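Local coordinates for N-acetylmuramoyl-L-alanine amidase domain-containing protein SAOUHSC_02979 (Staphylococcus aureus, PDB 5T1Q) that probably cleaves amide bonds of bacterial peptidoglycan, this chain being its C-terminal part with a glucosaminidase-family domain followed by a CHAP domain, at residues N24-K29 / P121-E126; Q9-H14 / I135-R140; K320-G325 / H342-A347; R61-S66 / L91-G96. All coordinates share one frame; numbering follows the deposited sequence.

Interaction 1 of 4, residues N24-K29 / P121-E126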
loop_
_atom_site.group_PDB
_atom_site.type_symbol
_atom_site.label_atom_id
_atom_site.label_comp_id
_atom_site.label_asym_id
_atom_site.label_seq_id
_atom_site.Cartn_x
_atom_site.Cartn_y
_atom_site.Cartn_z
ATOM N N ASN A 24 0.282 -18.781 13.601
ATOM C CA ASN A 24 -0.157 -20.017 12.939
ATOM C C ASN A 24 -1.486 -19.848 12.162
ATOM O O ASN A 24 -1.740 -20.598 11.220
ATOM C CB ASN A 24 -0.246 -21.166 13.950
ATOM C CG ASN A 24 1.115 -21.531 14.545
ATOM O OD1 ASN A 24 2.165 -21.148 14.021
ATOM N ND2 ASN A 24 1.098 -22.275 15.643
ATOM N N ASP A 25 -2.298 -18.848 12.526
ATOM C CA ASP A 25 -3.591 -18.588 11.859
ATOM C C ASP A 25 -3.482 -17.598 10.691
ATOM O O ASP A 25 -3.970 -17.871 9.597
ATOM C CB ASP A 25 -4.620 -18.072 12.878
ATOM C CG ASP A 25 -4.934 -19.096 13.982
ATOM O OD1 ASP A 25 -4.677 -20.308 13.786
ATOM O OD2 ASP A 25 -5.459 -18.687 15.045
ATOM N N VAL A 26 -2.865 -16.443 10.949
ATOM C CA VAL A 26 -2.660 -15.376 9.954
ATOM C C VAL A 26 -1.239 -15.505 9.387
ATOM O O VAL A 26 -0.261 -15.339 10.113
ATOM C CB VAL A 26 -2.851 -13.985 10.594
ATOM C CG1 VAL A 26 -2.645 -12.876 9.567
ATOM C CG2 VAL A 26 -4.232 -13.881 11.229
ATOM N N ASN A 27 -1.138 -15.791 8.092
ATOM C CA ASN A 27 0.156 -16.046 7.454
ATOM C C ASN A 27 0.327 -15.337 6.116
ATOM O O ASN A 27 -0.564 -14.648 5.643
ATOM C CB ASN A 27 0.378 -17.572 7.324
ATOM C CG ASN A 27 -0.816 -18.308 6.718
ATOM O OD1 ASN A 27 -1.761 -17.702 6.195
ATOM N ND2 ASN A 27 -0.776 -19.638 6.788
ATOM N N GLN A 28 1.499 -15.507 5.521
ATOM C CA GLN A 28 1.821 -14.881 4.243
ATOM C C GLN A 28 0.929 -15.295 3.080
ATOM O O GLN A 28 0.707 -14.493 2.176
ATOM C CB GLN A 28 3.272 -15.163 3.867
ATOM C CG GLN A 28 4.263 -14.602 4.864
ATOM C CD GLN A 28 5.694 -14.772 4.420
ATOM O OE1 GLN A 28 5.966 -15.243 3.307
ATOM N NE2 GLN A 28 6.625 -14.398 5.289
ATOM N N LYS A 29 0.407 -16.520 3.107
ATOM C CA LYS A 29 -0.428 -17.002 2.010
ATOM C C LYS A 29 -1.810 -16.355 1.962
ATOM O O LYS A 29 -2.483 -16.468 0.947
ATOM C CB LYS A 29 -0.594 -18.533 2.032
ATOM C CG LYS A 29 -1.551 -19.059 3.095
ATOM C CD LYS A 29 -1.902 -20.529 2.888
ATOM C CE LYS A 29 -2.986 -20.968 3.868
ATOM N NZ LYS A 29 -3.477 -22.352 3.603
ATOM N N PRO A 121 -9.126 -17.342 -0.441
ATOM C CA PRO A 121 -9.412 -16.422 0.665
ATOM C C PRO A 121 -8.214 -15.564 1.095
ATOM O O PRO A 121 -7.101 -16.073 1.244
ATOM C CB PRO A 121 -9.830 -17.364 1.802
ATOM C CG PRO A 121 -9.104 -18.628 1.518
ATOM C CD PRO A 121 -9.075 -18.746 0.018
ATOM N N PHE A 122 -8.456 -14.270 1.276
ATOM C CA PHE A 122 -7.424 -13.324 1.724
ATOM C C PHE A 122 -7.977 -12.302 2.676
ATOM O O PHE A 122 -9.144 -11.914 2.581
ATOM C CB PHE A 122 -6.808 -12.550 0.550
ATOM C CG PHE A 122 -5.638 -13.227 -0.084
ATOM C CD1 PHE A 122 -5.818 -14.182 -1.072
ATOM C CD2 PHE A 122 -4.346 -12.896 0.298
ATOM C CE1 PHE A 122 -4.726 -14.800 -1.664
ATOM C CE2 PHE A 122 -3.254 -13.519 -0.281
ATOM C CZ PHE A 122 -3.445 -14.471 -1.265
ATOM N N ASN A 123 -7.121 -11.884 3.608
ATOM C CA ASN A 123 -7.432 -10.782 4.496
ATOM C C ASN A 123 -7.153 -9.546 3.654
ATOM O O ASN A 123 -6.152 -9.487 2.938
ATOM C CB ASN A 123 -6.576 -10.839 5.754
ATOM C CG ASN A 123 -6.912 -12.039 6.605
ATOM O OD1 ASN A 123 -8.082 -12.279 6.927
ATOM N ND2 ASN A 123 -5.901 -12.805 6.966
ATOM N N THR A 124 -8.052 -8.580 3.702
ATOM C CA THR A 124 -7.932 -7.408 2.865
ATOM C C THR A 124 -8.245 -6.176 3.716
ATOM O O THR A 124 -9.173 -6.188 4.533
ATOM C CB THR A 124 -8.821 -7.560 1.594
ATOM O OG1 THR A 124 -8.528 -6.533 0.644
ATOM C CG2 THR A 124 -10.292 -7.543 1.929
ATOM N N LEU A 125 -7.454 -5.123 3.523
ATOM C CA LEU A 125 -7.570 -3.919 4.327
ATOM C C LEU A 125 -8.606 -2.956 3.783
ATOM O O LEU A 125 -8.691 -2.711 2.574
ATOM C CB LEU A 125 -6.217 -3.229 4.431
ATOM C CG LEU A 125 -5.093 -4.101 4.997
ATOM C CD1 LEU A 125 -3.743 -3.412 4.826
ATOM C CD2 LEU A 125 -5.360 -4.456 6.451
ATOM N N GLU A 126 -9.376 -2.396 4.699
ATOM C CA GLU A 126 -10.441 -1.487 4.376
ATOM C C GLU A 126 -10.291 -0.264 5.264
ATOM O O GLU A 126 -9.499 -0.254 6.222
ATOM C CB GLU A 126 -11.787 -2.162 4.673
ATOM C CG GLU A 126 -12.028 -3.528 4.021
ATOM C CD GLU A 126 -12.228 -3.479 2.515
ATOM O OE1 GLU A 126 -12.355 -2.376 1.937
ATOM O OE2 GLU A 126 -12.282 -4.567 1.896
HETATM O O HOH W 1 -5.284 -18.058 1.468
#

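Interaction 2 of 4, residues Q9-H14 / I135-R140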
loop_
_atom_site.group_PDB
_atom_site.type_symbol
_atom_site.label_atom_id
_atom_site.label_comp_id
_atom_site.label_asym_id
_atom_site.label_seq_id
_atom_site.Cartn_x
_atom_site.Cartn_y
_atom_site.Cartn_z
ATOM N N GLN A 9 -22.322 -7.451 4.255
ATOM C CA GLN A 9 -22.833 -7.451 5.621
ATOM C C GLN A 9 -22.191 -8.567 6.453
ATOM O O GLN A 9 -21.820 -8.345 7.610
ATOM C CB GLN A 9 -24.369 -7.582 5.604
ATOM C CG GLN A 9 -25.061 -7.675 6.966
ATOM C CD GLN A 9 -24.826 -6.471 7.877
ATOM O OE1 GLN A 9 -24.209 -5.472 7.486
ATOM N NE2 GLN A 9 -25.329 -6.567 9.111
ATOM N N ASP A 10 -22.039 -9.748 5.846
ATOM C CA ASP A 10 -21.452 -10.913 6.523
ATOM C C ASP A 10 -19.949 -10.701 6.795
ATOM O O ASP A 10 -19.429 -11.133 7.828
ATOM C CB ASP A 10 -21.693 -12.183 5.688
ATOM C CG ASP A 10 -21.589 -13.470 6.511
ATOM O OD1 ASP A 10 -20.660 -13.603 7.335
ATOM O OD2 ASP A 10 -22.446 -14.366 6.317
ATOM N N GLU A 11 -19.264 -10.028 5.870
ATOM C CA GLU A 11 -17.833 -9.728 6.026
ATOM C C GLU A 11 -17.580 -8.681 7.116
ATOM O O GLU A 11 -16.574 -8.760 7.823
ATOM C CB GLU A 11 -17.236 -9.266 4.692
ATOM C CG GLU A 11 -17.126 -10.385 3.664
ATOM C CD GLU A 11 -16.861 -9.908 2.243
ATOM O OE1 GLU A 11 -16.619 -10.781 1.384
ATOM O OE2 GLU A 11 -16.906 -8.687 1.967
ATOM N N LEU A 12 -18.492 -7.714 7.243
ATOM C CA LEU A 12 -18.371 -6.646 8.249
ATOM C C LEU A 12 -18.604 -7.124 9.687
ATOM O O LEU A 12 -18.019 -6.570 10.625
ATOM C CB LEU A 12 -19.333 -5.491 7.940
ATOM C CG LEU A 12 -19.012 -4.587 6.750
ATOM C CD1 LEU A 12 -20.188 -3.671 6.444
ATOM C CD2 LEU A 12 -17.759 -3.770 7.020
ATOM N N LYS A 13 -19.467 -8.126 9.861
ATOM C CA LYS A 13 -19.747 -8.670 11.198
ATOM C C LYS A 13 -18.526 -9.368 11.799
ATOM O O LYS A 13 -18.322 -9.326 13.011
ATOM C CB LYS A 13 -20.952 -9.622 11.172
ATOM C CG LYS A 13 -22.291 -8.905 11.036
ATOM C CD LYS A 13 -23.483 -9.858 10.985
ATOM C CE LYS A 13 -23.500 -10.675 9.701
ATOM N NZ LYS A 13 -24.749 -11.458 9.542
ATOM N N HIS A 14 -17.716 -9.994 10.943
ATOM C CA HIS A 14 -16.491 -10.674 11.379
ATOM C C HIS A 14 -15.224 -9.821 11.202
ATOM O O HIS A 14 -14.121 -10.338 11.343
ATOM C CB HIS A 14 -16.338 -12.011 10.634
ATOM C CG HIS A 14 -17.340 -13.043 11.044
ATOM N ND1 HIS A 14 -18.641 -13.041 10.587
ATOM C CD2 HIS A 14 -17.230 -14.113 11.864
ATOM C CE1 HIS A 14 -19.290 -14.063 11.112
ATOM N NE2 HIS A 14 -18.457 -14.728 11.891
ATOM N N ILE A 135 -11.033 -7.511 6.606
ATOM C CA ILE A 135 -12.072 -8.516 6.380
ATOM C C ILE A 135 -11.441 -9.665 5.618
ATOM O O ILE A 135 -10.482 -9.471 4.870
ATOM C CB ILE A 135 -13.299 -7.995 5.595
ATOM C CG1 ILE A 135 -12.913 -7.513 4.189
ATOM C CG2 ILE A 135 -14.012 -6.900 6.376
ATOM C CD1 ILE A 135 -14.104 -7.202 3.306
ATOM N N ASN A 136 -11.972 -10.860 5.838
ATOM C CA ASN A 136 -11.523 -12.052 5.163
ATOM C C ASN A 136 -12.534 -12.314 4.039
ATOM O O ASN A 136 -13.714 -12.538 4.311
ATOM C CB ASN A 136 -11.495 -13.215 6.153
ATOM C CG ASN A 136 -10.882 -14.468 5.567
ATOM O OD1 ASN A 136 -11.534 -15.495 5.483
ATOM N ND2 ASN A 136 -9.633 -14.381 5.143
ATOM N N ALA A 137 -12.081 -12.265 2.788
ATOM C CA ALA A 137 -12.970 -12.467 1.646
ATOM C C ALA A 137 -12.356 -13.319 0.536
ATOM O O ALA A 137 -11.133 -13.439 0.426
ATOM C CB ALA A 137 -13.395 -11.118 1.089
ATOM N N GLY A 138 -13.233 -13.891 -0.291
ATOM C CA GLY A 138 -12.826 -14.721 -1.413
ATOM C C GLY A 138 -12.454 -13.869 -2.608
ATOM O O GLY A 138 -13.186 -12.971 -2.986
ATOM N N PHE A 139 -11.297 -14.147 -3.191
ATOM C CA PHE A 139 -10.816 -13.427 -4.361
ATOM C C PHE A 139 -10.730 -14.383 -5.523
ATOM O O PHE A 139 -10.512 -15.581 -5.339
ATOM C CB PHE A 139 -9.449 -12.789 -4.097
ATOM C CG PHE A 139 -9.511 -11.552 -3.254
ATOM C CD1 PHE A 139 -9.554 -11.640 -1.876
ATOM C CD2 PHE A 139 -9.500 -10.290 -3.845
ATOM C CE1 PHE A 139 -9.595 -10.495 -1.088
ATOM C CE2 PHE A 139 -9.538 -9.132 -3.063
ATOM C CZ PHE A 139 -9.590 -9.238 -1.680
ATOM N N ARG A 140 -10.894 -13.838 -6.720
ATOM C CA ARG A 140 -10.860 -14.632 -7.928
ATOM C C ARG A 140 -9.462 -15.198 -8.146
ATOM O O ARG A 140 -8.469 -14.482 -8.025
ATOM C CB ARG A 140 -11.311 -13.795 -9.131
ATOM C CG ARG A 140 -12.715 -13.230 -8.963
ATOM C CD ARG A 140 -13.242 -12.538 -10.211
ATOM N NE ARG A 140 -14.561 -11.948 -9.965
ATOM C CZ ARG A 140 -15.282 -11.264 -10.859
ATOM N NH1 ARG A 140 -14.837 -11.076 -12.093
ATOM N NH2 ARG A 140 -16.466 -10.758 -10.508
HETATM O O HOH W 2 -14.379 -10.556 8.200
#

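Interaction 3 of 4, residues K320-G325 / H342-A347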
loop_
_atom_site.group_PDB
_atom_site.type_symbol
_atom_site.label_atom_id
_atom_site.label_comp_id
_atom_site.label_asym_id
_atom_site.label_seq_id
_atom_site.Cartn_x
_atom_site.Cartn_y
_atom_site.Cartn_z
ATOM N N LYS A 320 15.262 11.333 13.797
ATOM C CA LYS A 320 16.131 12.340 14.404
ATOM C C LYS A 320 15.848 12.515 15.878
ATOM O O LYS A 320 14.716 12.369 16.323
ATOM C CB LYS A 320 15.889 13.687 13.710
ATOM C CG LYS A 320 16.785 14.824 14.172
ATOM C CD LYS A 320 16.437 16.117 13.445
ATOM C CE LYS A 320 17.289 17.276 13.918
ATOM N NZ LYS A 320 16.898 18.484 13.161
ATOM N N VAL A 321 16.903 12.769 16.636
ATOM C CA VAL A 321 16.783 13.107 18.026
ATOM C C VAL A 321 17.134 14.604 18.062
ATOM O O VAL A 321 18.250 14.989 17.705
ATOM C CB VAL A 321 17.722 12.302 18.926
ATOM C CG1 VAL A 321 17.651 12.825 20.354
ATOM C CG2 VAL A 321 17.376 10.813 18.891
ATOM N N ASN A 322 16.178 15.433 18.459
ATOM C CA ASN A 322 16.400 16.892 18.525
ATOM C C ASN A 322 17.249 17.267 19.743
ATOM O O ASN A 322 17.353 16.501 20.689
ATOM C CB ASN A 322 15.052 17.621 18.545
ATOM C CG ASN A 322 14.253 17.409 17.259
ATOM O OD1 ASN A 322 14.790 17.537 16.153
ATOM N ND2 ASN A 322 12.967 17.092 17.396
ATOM N N SER A 323 17.882 18.429 19.699
ATOM C CA SER A 323 18.724 18.895 20.811
ATOM C C SER A 323 17.923 19.128 22.103
ATOM O O SER A 323 18.473 18.963 23.195
ATOM C CB SER A 323 19.475 20.162 20.421
ATOM O OG SER A 323 18.572 21.142 19.947
ATOM N N ASP A 324 16.635 19.470 21.977
ATOM C CA ASP A 324 15.763 19.663 23.156
ATOM C C ASP A 324 15.229 18.343 23.751
ATOM O O ASP A 324 14.423 18.375 24.680
ATOM C CB ASP A 324 14.569 20.588 22.827
ATOM C CG ASP A 324 13.541 19.939 21.882
ATOM O OD1 ASP A 324 13.764 18.801 21.416
ATOM O OD2 ASP A 324 12.504 20.582 21.588
ATOM N N GLY A 325 15.644 17.196 23.205
ATOM C CA GLY A 325 15.178 15.887 23.701
ATOM C C GLY A 325 13.954 15.311 22.974
ATOM O O GLY A 325 13.605 14.167 23.187
ATOM N N HIS A 342 4.853 11.024 9.343
ATOM C CA HIS A 342 5.903 11.373 10.285
ATOM C C HIS A 342 5.402 12.433 11.241
ATOM O O HIS A 342 4.489 13.185 10.913
ATOM C CB HIS A 342 7.107 11.984 9.533
ATOM C CG HIS A 342 7.133 11.692 8.070
ATOM N ND1 HIS A 342 6.678 12.595 7.131
ATOM C CD2 HIS A 342 7.545 10.605 7.376
ATOM C CE1 HIS A 342 6.809 12.075 5.922
ATOM N NE2 HIS A 342 7.327 10.865 6.045
ATOM N N ARG A 343 6.035 12.531 12.396
ATOM C CA ARG A 343 5.658 13.541 13.372
ATOM C C ARG A 343 6.742 13.707 14.411
ATOM O O ARG A 343 7.694 12.950 14.436
ATOM C CB ARG A 343 4.318 13.177 14.060
ATOM C CG ARG A 343 4.293 11.819 14.734
ATOM C CD ARG A 343 2.878 11.463 15.203
ATOM N NE ARG A 343 2.805 10.061 15.603
ATOM C CZ ARG A 343 2.529 9.580 16.818
ATOM N NH1 ARG A 343 2.213 10.364 17.838
ATOM N NH2 ARG A 343 2.511 8.259 16.987
ATOM N N THR A 344 6.554 14.692 15.281
ATOM C CA THR A 344 7.465 14.975 16.365
ATOM C C THR A 344 6.798 14.621 17.694
ATOM O O THR A 344 5.652 14.994 17.935
ATOM C CB THR A 344 7.849 16.467 16.389
ATOM O OG1 THR A 344 8.593 16.768 15.215
ATOM C CG2 THR A 344 8.703 16.821 17.634
ATOM N N ILE A 345 7.524 13.899 18.539
ATOM C CA ILE A 345 7.049 13.540 19.865
ATOM C C ILE A 345 7.817 14.421 20.833
ATOM O O ILE A 345 9.049 14.428 20.792
ATOM C CB ILE A 345 7.347 12.055 20.190
ATOM C CG1 ILE A 345 6.669 11.107 19.174
ATOM C CG2 ILE A 345 6.948 11.729 21.633
ATOM C CD1 ILE A 345 5.148 11.186 19.147
ATOM N N ASN A 346 7.109 15.134 21.721
ATOM C CA ASN A 346 7.770 16.038 22.674
ATOM C C ASN A 346 8.719 15.292 23.621
ATOM O O ASN A 346 8.602 14.068 23.824
ATOM C CB ASN A 346 6.768 16.973 23.409
ATOM C CG ASN A 346 5.761 16.233 24.306
ATOM O OD1 ASN A 346 4.569 16.159 23.977
ATOM N ND2 ASN A 346 6.215 15.725 25.455
ATOM N N ALA A 347 9.666 16.043 24.178
ATOM C CA ALA A 347 10.722 15.512 25.048
ATOM C C ALA A 347 10.226 14.690 26.229
ATOM O O ALA A 347 10.741 13.599 26.480
ATOM C CB ALA A 347 11.620 16.637 25.543
#

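Interaction 4 of 4, residues R61-S66 / L91-G96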
loop_
_atom_site.group_PDB
_atom_site.type_symbol
_atom_site.label_atom_id
_atom_site.label_comp_id
_atom_site.label_asym_id
_atom_site.label_seq_id
_atom_site.Cartn_x
_atom_site.Cartn_y
_atom_site.Cartn_z
ATOM N N ARG A 61 8.721 -0.689 -12.176
ATOM C CA ARG A 61 9.122 -0.452 -13.575
ATOM C C ARG A 61 9.041 -1.748 -14.390
ATOM O O ARG A 61 8.478 -1.763 -15.478
ATOM C CB ARG A 61 10.545 0.098 -13.636
ATOM C CG ARG A 61 10.712 1.544 -13.171
ATOM C CD ARG A 61 12.162 1.796 -12.771
ATOM N NE ARG A 61 12.605 3.177 -12.948
ATOM C CZ ARG A 61 12.306 4.206 -12.156
ATOM N NH1 ARG A 61 12.813 5.407 -12.434
ATOM N NH2 ARG A 61 11.500 4.059 -11.102
ATOM N N GLN A 62 9.601 -2.830 -13.857
ATOM C CA GLN A 62 9.560 -4.123 -14.541
ATOM C C GLN A 62 8.124 -4.691 -14.608
ATOM O O GLN A 62 7.751 -5.318 -15.594
ATOM C CB GLN A 62 10.518 -5.118 -13.882
ATOM C CG GLN A 62 11.984 -4.697 -13.952
ATOM C CD GLN A 62 12.507 -4.585 -15.382
ATOM O OE1 GLN A 62 12.236 -5.441 -16.237
ATOM N NE2 GLN A 62 13.273 -3.534 -15.643
ATOM N N PHE A 63 7.324 -4.457 -13.571
ATOM C CA PHE A 63 5.932 -4.914 -13.571
ATOM C C PHE A 63 5.139 -4.188 -14.667
ATOM O O PHE A 63 4.310 -4.791 -15.343
ATOM C CB PHE A 63 5.301 -4.695 -12.194
ATOM C CG PHE A 63 3.844 -5.018 -12.137
ATOM C CD1 PHE A 63 3.416 -6.340 -12.047
ATOM C CD2 PHE A 63 2.891 -4.003 -12.157
ATOM C CE1 PHE A 63 2.059 -6.642 -11.980
ATOM C CE2 PHE A 63 1.534 -4.300 -12.089
ATOM C CZ PHE A 63 1.120 -5.620 -12.004
ATOM N N VAL A 64 5.399 -2.896 -14.838
ATOM C CA VAL A 64 4.754 -2.124 -15.889
ATOM C C VAL A 64 5.086 -2.733 -17.257
ATOM O O VAL A 64 4.196 -2.888 -18.092
ATOM C CB VAL A 64 5.164 -0.631 -15.840
ATOM C CG1 VAL A 64 4.734 0.103 -17.102
ATOM C CG2 VAL A 64 4.562 0.048 -14.618
ATOM N N LYS A 65 6.354 -3.096 -17.472
ATOM C CA LYS A 65 6.766 -3.695 -18.753
ATOM C C LYS A 65 6.156 -5.073 -18.985
ATOM O O LYS A 65 5.921 -5.451 -20.121
ATOM C CB LYS A 65 8.285 -3.815 -18.853
ATOM C CG LYS A 65 9.036 -2.498 -18.906
ATOM C CD LYS A 65 10.532 -2.782 -18.985
ATOM C CE LYS A 65 11.378 -1.525 -18.962
ATOM N NZ LYS A 65 12.835 -1.858 -19.055
ATOM N N SER A 66 5.901 -5.815 -17.910
ATOM C CA SER A 66 5.311 -7.152 -18.028
ATOM C C SER A 66 3.858 -7.125 -18.514
ATOM O O SER A 66 3.368 -8.143 -18.990
ATOM C CB SER A 66 5.348 -7.900 -16.690
ATOM O OG SER A 66 4.401 -7.364 -15.773
ATOM N N LEU A 91 -1.339 -0.671 -7.929
ATOM C CA LEU A 91 -1.856 -0.398 -6.582
ATOM C C LEU A 91 -2.347 -1.645 -5.850
ATOM O O LEU A 91 -1.900 -1.937 -4.729
ATOM C CB LEU A 91 -2.966 0.653 -6.662
ATOM C CG LEU A 91 -3.574 1.219 -5.371
ATOM C CD1 LEU A 91 -4.370 2.471 -5.694
ATOM C CD2 LEU A 91 -4.452 0.217 -4.630
ATOM N N GLU A 92 -3.228 -2.390 -6.513
ATOM C CA GLU A 92 -3.861 -3.579 -5.944
ATOM C C GLU A 92 -2.941 -4.781 -5.754
ATOM O O GLU A 92 -3.200 -5.602 -4.886
ATOM C CB GLU A 92 -5.070 -3.997 -6.810
ATOM C CG GLU A 92 -6.169 -2.940 -6.921
ATOM C CD GLU A 92 -6.971 -2.732 -5.647
ATOM O OE1 GLU A 92 -7.011 -3.635 -4.769
ATOM O OE2 GLU A 92 -7.609 -1.656 -5.529
ATOM N N SER A 93 -1.903 -4.913 -6.579
ATOM C CA SER A 93 -0.958 -6.048 -6.473
ATOM C C SER A 93 0.397 -5.677 -5.872
ATOM O O SER A 93 1.271 -6.545 -5.746
ATOM C CB SER A 93 -0.678 -6.607 -7.858
ATOM O OG SER A 93 0.109 -5.707 -8.613
ATOM N N ASP A 94 0.578 -4.398 -5.534
ATOM C CA ASP A 94 1.862 -3.862 -5.037
ATOM C C ASP A 94 2.967 -4.160 -6.052
ATOM O O ASP A 94 3.983 -4.766 -5.731
ATOM C CB ASP A 94 2.248 -4.387 -3.646
ATOM C CG ASP A 94 3.548 -3.741 -3.114
ATOM O OD1 ASP A 94 3.871 -2.600 -3.523
ATOM O OD2 ASP A 94 4.267 -4.388 -2.321
ATOM N N SER A 95 2.729 -3.738 -7.284
ATOM C CA SER A 95 3.663 -3.940 -8.390
ATOM C C SER A 95 4.033 -5.407 -8.593
ATOM O O SER A 95 5.185 -5.734 -8.838
ATOM C CB SER A 95 4.902 -3.086 -8.168
ATOM O OG SER A 95 4.519 -1.727 -7.958
ATOM N N GLY A 96 3.034 -6.272 -8.467
ATOM C CA GLY A 96 3.195 -7.707 -8.686
ATOM C C GLY A 96 3.701 -8.535 -7.523
ATOM O O GLY A 96 3.761 -9.753 -7.633
#

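Interaction 1 of 4, residues N24-K29 / P121-E126
This is a small, partly buried packing contact between Val-26 and Lys-29 of one segment and Phe-122 and Asn-123 of the other. It lays a loop of the N-terminal arm, between helix 9-13 and strand 37-39, along strand 119-128. That strand is one half of a two-stranded antiparallel beta hairpin in the glucosaminidase-family domain; its partner is strand 131-140. No direct hydrogen bond joins the two segments. Water 1 bridges them instead, giving one hydrogen to Pro-121 O at 2.7 Å and the other to Lys-29 O at 3.3 Å. Close by, the backbone of Asn-123 is hydrogen-bonded to that of Asp-30, just past the loop segment. The Val-26 and Asn-123 side chains cross at a slant. Val-26 CG1 stands anti to its own backbone N (chi1 -180°) and touches Asn-123 ND2 at 4.2 Å, a van der Waals contact. Asn-123 OD1 is engaged on the hairpin itself, where it accepts a hydrogen bond from Asn-136 ND2. The Phe-122 ring is buried, and its far end meets the loop backbone. Lys-29 O approaches this ring obliquely, 3.1 Å from Phe-122 CZ and 3.3 Å from Phe-122 CE2.

Interaction 2 of 4, residues Q9-H14 / I135-R140
Glu-11 reaches across from helix 9-13 and lays its side chain over Ile-135 and Ala-137. Its CB points at the strand. CG lies anti to the carbonyl carbon (chi1 -70°), and the chain is extended beyond CG, which takes the carboxylate along the strand to Ala-137. The two carboxylate oxygens meet different methyl groups. Glu-11 OE2 is 3.4 Å from Ile-135 CD1, and Glu-11 OE1 is 3.3 Å from Ala-137 CB. Midway, Glu-11 CG passes Asn-136 O at 4.1 Å.

Ile-135 crosses the glutamate chain at an angle and uses both of its branches. Its CG1 sits between the backbone N and the carbonyl carbon (chi1 61°), and CD1 extends from it to touch Glu-11 CB as well as the carboxylate. The other branch turns to the helix backbone, with Ile-135 CG2 3.5 Å from Glu-11 O.

The contact sets the short N-terminal helix against strand 131-140, the second strand of the beta hairpin of the glucosaminidase-family domain. Helix and strand segments run roughly antiparallel, at 145°, with their axes 7.8 Å apart at closest approach.

The polar end of Glu-11 is held from outside the contact. OE2 forms a salt bridge with Lys-112 NZ and accepts a hydrogen bond from Thr-8 N, which probably compensates the charge of a carboxylate packed against two methyl groups. On the backbone side, water 2 donates to Glu-11 O at 2.9 Å and accepts a weak bond from Asn-136 N at 3.4 Å.

Interaction 3 of 4, residues K320-G325 / H342-A347
Ala-347 packs against the turn residues Asp-324 and Gly-325, and Thr-344 meets Asn-322 beside them. Van der Waals packing is the whole of the direct contact; no hydrogen bond joins the two segments. Ala-347 points its CB at the turn. Ala-347 CB lies 3.4 Å from Asp-324 O and 3.7 Å from Gly-325 C, on the backbone of the turn's end. Ala-347 CA adds a touch on Gly-325 O at 3.7 Å. The second patch is looser: Asn-322 ND2 is 4.3 Å from Thr-344 CG2, a van der Waals touch of amide nitrogen on methyl.

The hydrogen bonds lie within the turn and to the residue after it. Residues 322-325 form a type I beta turn, closed by Gly-325 N giving to Asn-322 O at 3.1 Å. Gly-325 takes positive phi (93°) and, having no CB, lets Ala-347 come close to its backbone. Ser-326 OG, just beyond the turn, is hydrogen-bonded to both Asn-322 ND2 and Asp-324 OD1. It ties the two polar side chains of the turn together.

The contact lies at the surface of the CHAP domain, in its mixed sheet. The turn links strands 314-321 and 327-332, which are antiparallel neighbours. Strand 339-345 lies on the other side of 327-332, so the contact passes round the start of that middle strand. Asn-346 is the N-cap of helix 347-350, and Ala-347, its first residue, brings the helix start against the turn.

Interaction 4 of 4, residues R61-S66 / L91-G96
Phe-63 of helix 58-78 lays its ring on the backbone of Ser-95 and Gly-96, in the turn after helix 82-93. This is a buried packing contact between two consecutive helices of the glucosaminidase-family domain. That turn carries an ST motif, in which Ser-93 OG accepts from Gly-96 N at 3.0 Å. Phe-63 CB starts the contact, 3.5 Å from Ser-95 O. CG is anti to the backbone N (chi1 175°), which swings the ring out from the helix onto the turn. CG lies near Ser-95 C. Along one flank of the ring, Phe-63 CD1 is 3.6 Å from Gly-96 N, and CE1 lies beside Gly-96 CA. Along the other flank, CD2 meets Ser-95 CA. One ring face therefore covers the Ser-95 to Gly-96 peptide. Ser-95 CA makes a CH-pi contact over that face, 4.1 Å from the centroid of the Phe-63 ring and 23° off its normal. Gly-96 has positive phi and no CB, and its backbone N and CA lie close to the ring. The side chains of Ala-89 and Ile-90 of helix 82-93 also touch Phe-63. At the tip, Phe-63 CZ meets Ser-93 OG obliquely at 3.5 Å, and that hydroxyl is also hydrogen-bonded to Ala-89 O.

Interactions 1 and 2 belong to one unit. Their centres are 11 Å apart, and they share the hairpin of strands 119-128 and 131-140. Thr-124 N to Ile-135 O (2.8 Å) and Phe-122 N to Ala-137 O (2.9 Å) are probable hydrogen bonds joining its strands. Both contacts lay the N-terminal arm on this hairpin. Interaction 4 is in the helical part of the same domain, its nearest atoms about 6 Å from both. Interaction 3 stands apart in the CHAP domain, its centre 35 to 41 Å from the others. Its Thr-344 side chain is about 12 Å from a bound sodium ion. Arg-343 pairs with Glu-331, part of a possible Cys-253, His-314, Glu-331 triad.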